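Local atomic coordinates of rhamnosidase B (Bacillus sp., PDB entry 2OKX), a protein that hydrolyses terminal alpha-L-rhamnose residues from rhamnosides, as an alpha-L-rhamnosidase of glycoside hydrolase family 78. Residues V574-D579 against S620-V625; P627-F632 against S800-F805; Y470-Y475 against M831-A836. One frame throughout, in Å; residues are numbered along the deposited sequence.

Interaction 1. Residues V574-D579 against S620-V625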
loop_
_atom_site.group_PDB
_atom_site.type_symbol
_atom_site.label_atom_id
_atom_site.label_comp_id
_atom_site.label_asym_id
_atom_site.label_seq_id
_atom_site.Cartn_x
_atom_site.Cartn_y
_atom_site.Cartn_z
ATOM N N VAL A 574 -1.381 -0.730 -2.151
ATOM C CA VAL A 574 -2.640 -1.050 -2.823
ATOM C C VAL A 574 -3.203 0.093 -3.664
ATOM O O VAL A 574 -3.152 1.257 -3.262
ATOM C CB VAL A 574 -3.719 -1.452 -1.782
ATOM C CG1 VAL A 574 -5.083 -1.610 -2.456
ATOM C CG2 VAL A 574 -3.321 -2.755 -1.101
ATOM N N PHE A 575 -3.746 -0.243 -4.831
ATOM C CA PHE A 575 -4.353 0.770 -5.673
ATOM C C PHE A 575 -5.753 1.065 -5.143
ATOM O O PHE A 575 -6.719 0.367 -5.472
ATOM C CB PHE A 575 -4.425 0.306 -7.136
ATOM C CG PHE A 575 -5.357 1.129 -7.998
ATOM C CD1 PHE A 575 -5.558 2.486 -7.747
ATOM C CD2 PHE A 575 -6.037 0.540 -9.059
ATOM C CE1 PHE A 575 -6.427 3.241 -8.542
ATOM C CE2 PHE A 575 -6.906 1.282 -9.861
ATOM C CZ PHE A 575 -7.103 2.635 -9.600
ATOM N N TRP A 576 -5.848 2.085 -4.297
ATOM C CA TRP A 576 -7.129 2.501 -3.755
ATOM C C TRP A 576 -7.664 3.559 -4.710
ATOM O O TRP A 576 -6.983 4.539 -5.017
ATOM C CB TRP A 576 -6.966 3.078 -2.352
ATOM C CG TRP A 576 -6.896 2.034 -1.271
ATOM C CD1 TRP A 576 -5.775 1.416 -0.787
ATOM C CD2 TRP A 576 -7.993 1.541 -0.496
ATOM N NE1 TRP A 576 -6.110 0.577 0.256
ATOM C CE2 TRP A 576 -7.465 0.638 0.454
ATOM C CE3 TRP A 576 -9.375 1.782 -0.505
ATOM C CZ2 TRP A 576 -8.271 -0.023 1.389
ATOM C CZ3 TRP A 576 -10.177 1.123 0.425
ATOM C CH2 TRP A 576 -9.621 0.233 1.360
ATOM N N VAL A 577 -8.884 3.344 -5.184
ATOM C CA VAL A 577 -9.514 4.234 -6.147
ATOM C C VAL A 577 -9.675 5.676 -5.686
ATOM O O VAL A 577 -9.317 6.605 -6.410
ATOM C CB VAL A 577 -10.882 3.669 -6.563
ATOM C CG1 VAL A 577 -11.532 4.564 -7.614
ATOM C CG2 VAL A 577 -10.697 2.253 -7.100
ATOM N N GLY A 578 -10.208 5.867 -4.485
ATOM C CA GLY A 578 -10.402 7.217 -3.990
ATOM C C GLY A 578 -9.124 8.034 -3.965
ATOM O O GLY A 578 -9.100 9.181 -4.414
ATOM N N ASP A 579 -8.055 7.444 -3.439
ATOM C CA ASP A 579 -6.773 8.132 -3.347
ATOM C C ASP A 579 -6.263 8.572 -4.720
ATOM O O ASP A 579 -5.743 9.680 -4.877
ATOM C CB ASP A 579 -5.706 7.222 -2.720
ATOM C CG ASP A 579 -6.111 6.670 -1.363
ATOM O OD1 ASP A 579 -5.243 6.626 -0.461
ATOM O OD2 ASP A 579 -7.278 6.259 -1.200
ATOM N N SER A 620 -8.590 -6.594 -6.587
ATOM C CA SER A 620 -8.483 -7.179 -5.255
ATOM C C SER A 620 -9.465 -8.282 -4.890
ATOM O O SER A 620 -10.545 -8.400 -5.474
ATOM C CB SER A 620 -8.599 -6.056 -4.219
ATOM O OG SER A 620 -8.672 -6.562 -2.901
ATOM N N ALA A 621 -9.074 -9.076 -3.896
ATOM C CA ALA A 621 -9.901 -10.169 -3.404
ATOM C C ALA A 621 -10.766 -9.684 -2.245
ATOM O O ALA A 621 -11.527 -10.457 -1.668
ATOM C CB ALA A 621 -9.024 -11.339 -2.961
ATOM N N TRP A 622 -10.635 -8.409 -1.884
ATOM C CA TRP A 622 -11.461 -7.856 -0.813
ATOM C C TRP A 622 -12.636 -7.162 -1.489
ATOM O O TRP A 622 -12.483 -6.078 -2.052
ATOM C CB TRP A 622 -10.697 -6.840 0.051
ATOM C CG TRP A 622 -11.567 -6.187 1.122
ATOM C CD1 TRP A 622 -12.759 -6.663 1.614
ATOM C CD2 TRP A 622 -11.292 -4.978 1.853
ATOM N NE1 TRP A 622 -13.235 -5.830 2.600
ATOM C CE2 TRP A 622 -12.358 -4.789 2.767
ATOM C CE3 TRP A 622 -10.252 -4.039 1.825
ATOM C CZ2 TRP A 622 -12.410 -3.698 3.647
ATOM C CZ3 TRP A 622 -10.301 -2.952 2.702
ATOM C CH2 TRP A 622 -11.374 -2.793 3.600
ATOM N N SER A 623 -13.797 -7.807 -1.451
ATOM C CA SER A 623 -14.997 -7.249 -2.057
ATOM C C SER A 623 -15.507 -6.176 -1.112
ATOM O O SER A 623 -16.268 -6.455 -0.183
ATOM C CB SER A 623 -16.051 -8.344 -2.248
ATOM O OG SER A 623 -17.173 -7.854 -2.962
ATOM N N SER A 624 -15.066 -4.946 -1.354
ATOM C CA SER A 624 -15.433 -3.811 -0.523
ATOM C C SER A 624 -15.831 -2.632 -1.396
ATOM O O SER A 624 -15.242 -2.403 -2.454
ATOM C CB SER A 624 -14.249 -3.419 0.364
ATOM O OG SER A 624 -14.525 -2.246 1.105
ATOM N N VAL A 625 -16.835 -1.887 -0.946
ATOM C CA VAL A 625 -17.320 -0.734 -1.687
ATOM C C VAL A 625 -17.436 0.516 -0.831
ATOM O O VAL A 625 -17.906 0.465 0.307
ATOM C CB VAL A 625 -18.726 -0.995 -2.301
ATOM C CG1 VAL A 625 -19.295 0.305 -2.873
ATOM C CG2 VAL A 625 -18.641 -2.047 -3.388
#

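Interaction 2. Residues P627-F632 against S800-F805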
loop_
_atom_site.group_PDB
_atom_site.type_symbol
_atom_site.label_atom_id
_atom_site.label_comp_id
_atom_site.label_asym_id
_atom_site.label_seq_id
_atom_site.Cartn_x
_atom_site.Cartn_y
_atom_site.Cartn_z
ATOM N N PRO A 627 -18.969 4.198 -1.698
ATOM C CA PRO A 627 -19.629 5.044 -2.699
ATOM C C PRO A 627 -18.772 6.209 -3.201
ATOM O O PRO A 627 -18.575 6.363 -4.403
ATOM C CB PRO A 627 -20.888 5.509 -1.977
ATOM C CG PRO A 627 -21.230 4.305 -1.130
ATOM C CD PRO A 627 -19.876 3.908 -0.571
ATOM N N ASN A 628 -18.264 7.024 -2.283
ATOM C CA ASN A 628 -17.443 8.169 -2.667
ATOM C C ASN A 628 -16.225 7.786 -3.512
ATOM O O ASN A 628 -15.837 8.531 -4.411
ATOM C CB ASN A 628 -17.001 8.941 -1.421
ATOM C CG ASN A 628 -18.125 9.766 -0.815
ATOM O OD1 ASN A 628 -18.083 10.133 0.366
ATOM N ND2 ASN A 628 -19.132 10.076 -1.628
ATOM N N TRP A 629 -15.616 6.635 -3.234
ATOM C CA TRP A 629 -14.457 6.223 -4.017
ATOM C C TRP A 629 -14.868 6.005 -5.467
ATOM O O TRP A 629 -14.153 6.399 -6.389
ATOM C CB TRP A 629 -13.830 4.937 -3.462
ATOM C CG TRP A 629 -12.841 5.133 -2.318
ATOM C CD1 TRP A 629 -11.776 4.327 -2.019
ATOM C CD2 TRP A 629 -12.874 6.146 -1.298
ATOM N NE1 TRP A 629 -11.149 4.770 -0.882
ATOM C CE2 TRP A 629 -11.800 5.882 -0.417
ATOM C CE3 TRP A 629 -13.704 7.247 -1.041
ATOM C CZ2 TRP A 629 -11.536 6.677 0.704
ATOM C CZ3 TRP A 629 -13.440 8.039 0.074
ATOM C CH2 TRP A 629 -12.364 7.748 0.933
ATOM N N THR A 630 -16.022 5.379 -5.676
ATOM C CA THR A 630 -16.478 5.147 -7.037
ATOM C C THR A 630 -16.835 6.488 -7.678
ATOM O O THR A 630 -16.589 6.702 -8.866
ATOM C CB THR A 630 -17.681 4.187 -7.068
ATOM O OG1 THR A 630 -17.258 2.894 -6.613
ATOM C CG2 THR A 630 -18.228 4.055 -8.485
ATOM N N PHE A 631 -17.397 7.398 -6.891
ATOM C CA PHE A 631 -17.741 8.711 -7.422
ATOM C C PHE A 631 -16.456 9.453 -7.795
ATOM O O PHE A 631 -16.430 10.201 -8.773
ATOM C CB PHE A 631 -18.533 9.536 -6.396
ATOM C CG PHE A 631 -19.824 8.891 -5.952
ATOM C CD1 PHE A 631 -20.492 7.990 -6.775
ATOM C CD2 PHE A 631 -20.375 9.201 -4.712
ATOM C CE1 PHE A 631 -21.695 7.399 -6.365
ATOM C CE2 PHE A 631 -21.577 8.618 -4.295
ATOM C CZ PHE A 631 -22.234 7.715 -5.127
ATOM N N PHE A 632 -15.392 9.247 -7.020
ATOM C CA PHE A 632 -14.123 9.909 -7.311
ATOM C C PHE A 632 -13.500 9.308 -8.561
ATOM O O PHE A 632 -12.744 9.975 -9.273
ATOM C CB PHE A 632 -13.157 9.802 -6.123
ATOM C CG PHE A 632 -13.610 10.560 -4.906
ATOM C CD1 PHE A 632 -14.445 11.671 -5.031
ATOM C CD2 PHE A 632 -13.211 10.166 -3.633
ATOM C CE1 PHE A 632 -14.878 12.370 -3.905
ATOM C CE2 PHE A 632 -13.637 10.858 -2.506
ATOM C CZ PHE A 632 -14.475 11.964 -2.643
ATOM N N SER A 800 -7.690 14.674 7.822
ATOM C CA SER A 800 -6.606 14.197 6.968
ATOM C C SER A 800 -6.310 15.177 5.844
ATOM O O SER A 800 -7.189 15.931 5.417
ATOM C CB SER A 800 -6.971 12.850 6.346
ATOM O OG SER A 800 -8.027 13.008 5.411
ATOM N N PRO A 801 -5.063 15.182 5.350
ATOM C CA PRO A 801 -4.707 16.096 4.259
ATOM C C PRO A 801 -5.519 15.723 3.019
ATOM O O PRO A 801 -5.637 16.509 2.082
ATOM C CB PRO A 801 -3.212 15.848 4.069
ATOM C CG PRO A 801 -2.758 15.420 5.457
ATOM C CD PRO A 801 -3.871 14.477 5.858
ATOM N N PHE A 802 -6.059 14.507 3.028
ATOM C CA PHE A 802 -6.887 14.016 1.930
ATOM C C PHE A 802 -8.091 14.941 1.828
ATOM O O PHE A 802 -8.419 15.448 0.754
ATOM C CB PHE A 802 -7.357 12.587 2.225
ATOM C CG PHE A 802 -8.409 12.077 1.274
ATOM C CD1 PHE A 802 -9.613 11.576 1.758
ATOM C CD2 PHE A 802 -8.186 12.070 -0.101
ATOM C CE1 PHE A 802 -10.584 11.072 0.888
ATOM C CE2 PHE A 802 -9.149 11.568 -0.980
ATOM C CZ PHE A 802 -10.349 11.069 -0.483
ATOM N N MET A 803 -8.747 15.150 2.965
ATOM C CA MET A 803 -9.910 16.019 3.036
ATOM C C MET A 803 -9.466 17.461 2.794
ATOM O O MET A 803 -10.211 18.255 2.222
ATOM C CB MET A 803 -10.576 15.879 4.409
ATOM C CG MET A 803 -11.885 16.641 4.572
ATOM S SD MET A 803 -13.182 16.161 3.398
ATOM C CE MET A 803 -13.688 17.793 2.808
ATOM N N SER A 804 -8.251 17.795 3.225
ATOM C CA SER A 804 -7.723 19.143 3.019
ATOM C C SER A 804 -7.729 19.490 1.530
ATOM O O SER A 804 -7.950 20.639 1.155
ATOM C CB SER A 804 -6.289 19.258 3.554
ATOM O OG SER A 804 -6.257 19.306 4.971
ATOM N N PHE A 805 -7.489 18.490 0.687
ATOM C CA PHE A 805 -7.458 18.703 -0.761
ATOM C C PHE A 805 -8.786 19.281 -1.238
ATOM O O PHE A 805 -8.816 20.262 -1.986
ATOM C CB PHE A 805 -7.180 17.382 -1.488
ATOM C CG PHE A 805 -6.806 17.549 -2.939
ATOM C CD1 PHE A 805 -7.723 18.047 -3.861
ATOM C CD2 PHE A 805 -5.536 17.191 -3.385
ATOM C CE1 PHE A 805 -7.383 18.187 -5.209
ATOM C CE2 PHE A 805 -5.182 17.324 -4.727
ATOM C CZ PHE A 805 -6.108 17.823 -5.644
#

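Interaction 3. Residues Y470-Y475 against M831-A836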
loop_
_atom_site.group_PDB
_atom_site.type_symbol
_atom_site.label_atom_id
_atom_site.label_comp_id
_atom_site.label_asym_id
_atom_site.label_seq_id
_atom_site.Cartn_x
_atom_site.Cartn_y
_atom_site.Cartn_z
ATOM N N TYR A 470 9.049 6.070 10.862
ATOM C CA TYR A 470 9.260 7.120 11.838
ATOM C C TYR A 470 9.873 6.713 13.171
ATOM O O TYR A 470 9.533 5.682 13.744
ATOM C CB TYR A 470 7.903 7.798 12.103
ATOM C CG TYR A 470 7.949 8.977 13.045
ATOM C CD1 TYR A 470 7.771 8.814 14.422
ATOM C CD2 TYR A 470 8.204 10.261 12.563
ATOM C CE1 TYR A 470 7.850 9.903 15.293
ATOM C CE2 TYR A 470 8.286 11.348 13.421
ATOM C CZ TYR A 470 8.109 11.167 14.781
ATOM O OH TYR A 470 8.196 12.257 15.618
ATOM N N MET A 471 10.782 7.550 13.652
ATOM C CA MET A 471 11.407 7.364 14.949
ATOM C C MET A 471 11.969 8.708 15.383
ATOM O O MET A 471 12.395 9.518 14.551
ATOM C CB MET A 471 12.474 6.250 14.924
ATOM C CG MET A 471 13.601 6.371 13.938
ATOM S SD MET A 471 14.452 4.752 13.745
ATOM C CE MET A 471 15.085 4.484 15.405
ATOM N N ARG A 472 11.924 8.964 16.686
ATOM C CA ARG A 472 12.399 10.230 17.220
ATOM C C ARG A 472 12.726 10.149 18.705
ATOM O O ARG A 472 11.902 9.717 19.506
ATOM C CB ARG A 472 11.335 11.316 17.012
ATOM C CG ARG A 472 11.701 12.678 17.607
ATOM C CD ARG A 472 10.507 13.640 17.612
ATOM N NE ARG A 472 10.849 14.940 18.194
ATOM C CZ ARG A 472 11.544 15.884 17.570
ATOM N NH1 ARG A 472 11.976 15.692 16.327
ATOM N NH2 ARG A 472 11.827 17.019 18.197
ATOM N N GLU A 473 13.940 10.559 19.049
ATOM C CA GLU A 473 14.400 10.601 20.431
ATOM C C GLU A 473 13.997 9.432 21.336
ATOM O O GLU A 473 13.398 9.634 22.393
ATOM C CB GLU A 473 13.945 11.930 21.050
ATOM C CG GLU A 473 14.534 13.139 20.322
ATOM C CD GLU A 473 14.035 14.476 20.838
ATOM O OE1 GLU A 473 14.630 15.508 20.460
ATOM O OE2 GLU A 473 13.056 14.505 21.607
ATOM N N GLY A 474 14.332 8.214 20.928
ATOM C CA GLY A 474 14.010 7.058 21.747
ATOM C C GLY A 474 12.697 6.383 21.411
ATOM O O GLY A 474 12.423 5.283 21.887
ATOM N N TYR A 475 11.871 7.039 20.605
ATOM C CA TYR A 475 10.592 6.458 20.215
ATOM C C TYR A 475 10.652 5.925 18.796
ATOM O O TYR A 475 11.050 6.634 17.874
ATOM C CB TYR A 475 9.467 7.493 20.314
ATOM C CG TYR A 475 8.172 7.060 19.647
ATOM C CD1 TYR A 475 7.755 7.636 18.444
ATOM C CD2 TYR A 475 7.360 6.080 20.223
ATOM C CE1 TYR A 475 6.564 7.252 17.834
ATOM C CE2 TYR A 475 6.161 5.686 19.621
ATOM C CZ TYR A 475 5.769 6.278 18.429
ATOM O OH TYR A 475 4.577 5.913 17.844
ATOM N N MET A 831 4.147 18.705 9.767
ATOM C CA MET A 831 4.749 17.459 9.299
ATOM C C MET A 831 6.256 17.659 9.236
ATOM O O MET A 831 7.030 16.821 9.702
ATOM C CB MET A 831 4.238 17.099 7.903
ATOM C CG MET A 831 2.766 16.756 7.848
ATOM S SD MET A 831 2.271 16.336 6.177
ATOM C CE MET A 831 0.505 16.682 6.249
ATOM N N LEU A 832 6.663 18.785 8.655
ATOM C CA LEU A 832 8.072 19.116 8.524
ATOM C C LEU A 832 8.744 19.306 9.884
ATOM O O LEU A 832 9.949 19.077 10.029
ATOM C CB LEU A 832 8.228 20.384 7.680
ATOM C CG LEU A 832 7.871 20.185 6.202
ATOM C CD1 LEU A 832 7.687 21.534 5.513
ATOM C CD2 LEU A 832 8.969 19.370 5.531
ATOM N N ARG A 833 7.967 19.727 10.878
ATOM C CA ARG A 833 8.517 19.933 12.211
ATOM C C ARG A 833 9.084 18.608 12.713
ATOM O O ARG A 833 10.112 18.581 13.385
ATOM C CB ARG A 833 7.438 20.448 13.170
ATOM C CG ARG A 833 7.966 20.820 14.565
ATOM C CD ARG A 833 7.879 19.651 15.556
ATOM N NE ARG A 833 8.498 19.980 16.845
ATOM C CZ ARG A 833 9.808 19.955 17.076
ATOM N NH1 ARG A 833 10.649 19.610 16.109
ATOM N NH2 ARG A 833 10.283 20.277 18.272
ATOM N N TYR A 834 8.414 17.513 12.368
ATOM C CA TYR A 834 8.864 16.188 12.783
ATOM C C TYR A 834 9.740 15.514 11.729
ATOM O O TYR A 834 9.844 14.289 11.679
ATOM C CB TYR A 834 7.658 15.305 13.130
ATOM C CG TYR A 834 6.922 15.787 14.361
ATOM C CD1 TYR A 834 5.804 16.617 14.255
ATOM C CD2 TYR A 834 7.386 15.472 15.633
ATOM C CE1 TYR A 834 5.169 17.124 15.390
ATOM C CE2 TYR A 834 6.759 15.972 16.775
ATOM C CZ TYR A 834 5.655 16.799 16.645
ATOM O OH TYR A 834 5.058 17.318 17.772
ATOM N N ASP A 835 10.368 16.334 10.892
ATOM C CA ASP A 835 11.275 15.869 9.843
ATOM C C ASP A 835 10.651 14.945 8.796
ATOM O O ASP A 835 11.308 14.039 8.286
ATOM C CB ASP A 835 12.497 15.190 10.481
ATOM C CG ASP A 835 13.650 15.024 9.506
ATOM O OD1 ASP A 835 13.827 15.901 8.636
ATOM O OD2 ASP A 835 14.391 14.025 9.615
ATOM N N ALA A 836 9.388 15.180 8.466
ATOM C CA ALA A 836 8.719 14.367 7.459
ATOM C C ALA A 836 9.381 14.592 6.095
ATOM O O ALA A 836 9.823 15.698 5.782
ATOM C CB ALA A 836 7.234 14.734 7.384
HETATM O O HOH W 1 11.029 13.763 14.411
#

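Interaction 1. Residues V574-D579 against S620-V625
Trp576 and Trp622 meet through the six-membered parts of their indoles. The closest pair is Trp576 CH2 and Trp622 CZ3, 3.5 Å apart. Trp576 CZ2 also comes near the same Trp622 CZ3, at 3.8 Å. The two ring planes are almost perpendicular, at 84°, and the ring centroids lie 5.8 Å apart. The first torsions bring the rings together: Trp576 CG lies opposite its own carbonyl carbon (chi1 -82°), whereas Trp622 CG stands opposite its backbone N (chi1 177°).

Each indole is also held from its own side. The Trp576 ring nitrogen, NE1, bonds to Glu572 OE2. Ser624 CB sits 3.3 Å above one face of the Trp622 ring, toward its rim. An ST turn fixes the backbone of Trp622, with its N bonded to Ser620 OG at 2.9 Å. Gln617 NE2 bonds to Trp622 O.

The contact joins the residue just ahead of helix 577-590 to the loop before helix 627-644, within the helical glycosidase domain. Glycerol, probably from the crystallisation liquor, lies about 3 Å from the Trp576 side chain, nearest atoms; a glycerol also bonds to Asp579 OD1. A site with tryptophans and carboxylates is consistent with a sugar-binding pocket. The contact itself is purely carbon against carbon. It is probably held by dispersion and burial of apolar surface, and the polar bonds that help set the two rings lie outside the ring contact.

Interaction 2. Residues P627-F632 against S800-F805
Ser800 OG caps the helix that brings Phe802 against Trp629 and Phe632, and two groups grip it. Met803 N donates to Ser800 OG in a weak capping bond of 3.3 Å, at 161°. Asp683 OD2 is the other partner. Ser800 is thus the N-cap of helix 801-813. The contact is a helix-to-helix packing in the alpha barrel of this family, the catalytic-domain fold of six-hairpin glycosidases.

Three aromatic side chains carry it, all buried. Phe802 turns its edge toward the face of the Trp629 six-membered ring in an offset edge-to-face pair. The two centroids are 5.7 Å apart and the planes are at 71°. The nearest atoms are Trp629 CH2 and Phe802 CE1, at 3.8 Å. Phe632 comes to Phe802 at its edge, near the Phe802 plane, with Phe632 CE2 3.9 Å from Phe802 CZ. The far end of the Phe802 ring thus reaches both side chains of helix 627-644. Its first torsion, with CG opposite the backbone N (chi1 170°), stretches it across a wide gap between backbones: Trp629 CA and Phe802 CA are 12.4 Å apart.

More rings surround this trio. Trp864 stacks on Phe802, and Phe806 meets Phe802 edge-to-face. Phe701 of helix 696-715 packs edge-to-face with Phe632. The indole of Trp629 also has a polar side, since its NE1 makes a weak hydrogen bond to a bound glycerol, probably from the crystallisation liquor. This is consistent with a pocket beside Trp629. Phe632 is held at its backbone too: its N bonds to Asn628 O at 2.7 Å, and that same Asn628 O lies 3.0 Å above one face of the Phe632 ring, toward the rim.

Interaction 3. Residues Y470-Y475 against M831-A836
Tyr470 OH meets the Tyr834 ring obliquely, 3.3 Å from Tyr834 CD2. A beta-hairpin of the concanavalin-like domain here touches the end of a helix of the glycosidase domain. One water ties the two together. It accepts from Arg472 NH1 at 2.9 Å and donates to Tyr834 O at 3.0 Å; its link to Tyr470 OH is weak.

Arg472 reaches across with its chain extended from CG to NE. Its CD lies at the edge of the Tyr834 ring, and Tyr834 CD2 sits over one face of its guanidinium. Arg472 NH2 also lies over one face of the Arg833 guanidinium, 3.5 Å from Arg833 NH1, so two like charges crowd together. Glu473 OE1, a long 3.9 Å from Arg472 NH2 and out of the guanidinium plane, may offset this through charge alone. A leucine in place of Arg472 would probably leave the water without its N-H donor and Tyr834 CD2 without the guanidinium face it lies over.

Farther out, a type I' turn from Arg472 to Tyr475 sets the hairpin. Arg833 CD rests over the centre of the Tyr834 ring. Asp835 OD2 forms a salt bridge with Arg506. The helix ends in a Schellman motif, with Ala836 N bonded to Met831 O at 3.1 Å.

How the interactions relate
Interactions 1 and 2 follow each other along the chain, and both fall within the span enclosed by interaction 3. Interactions 1 and 2 are neighbours in the helical glycosidase domain, their centres 13 Å apart. They touch directly: Gly578 N lies 3.3 Å from Trp629 CD1. Trp576 and Trp629 both lie beside bound glycerol, which may mark a shared pocket, though glycerol is probably from the crystallisation liquor. Interaction 3 is centred farther off, about 30 Å from the centre of interaction 1 and 27 Å from that of interaction 2. It joins the helical domain to the concanavalin-like domain. Consecutive helices 801-813 and 817-833 link it to interaction 2, where Pro801 CG packs on Met831 CE.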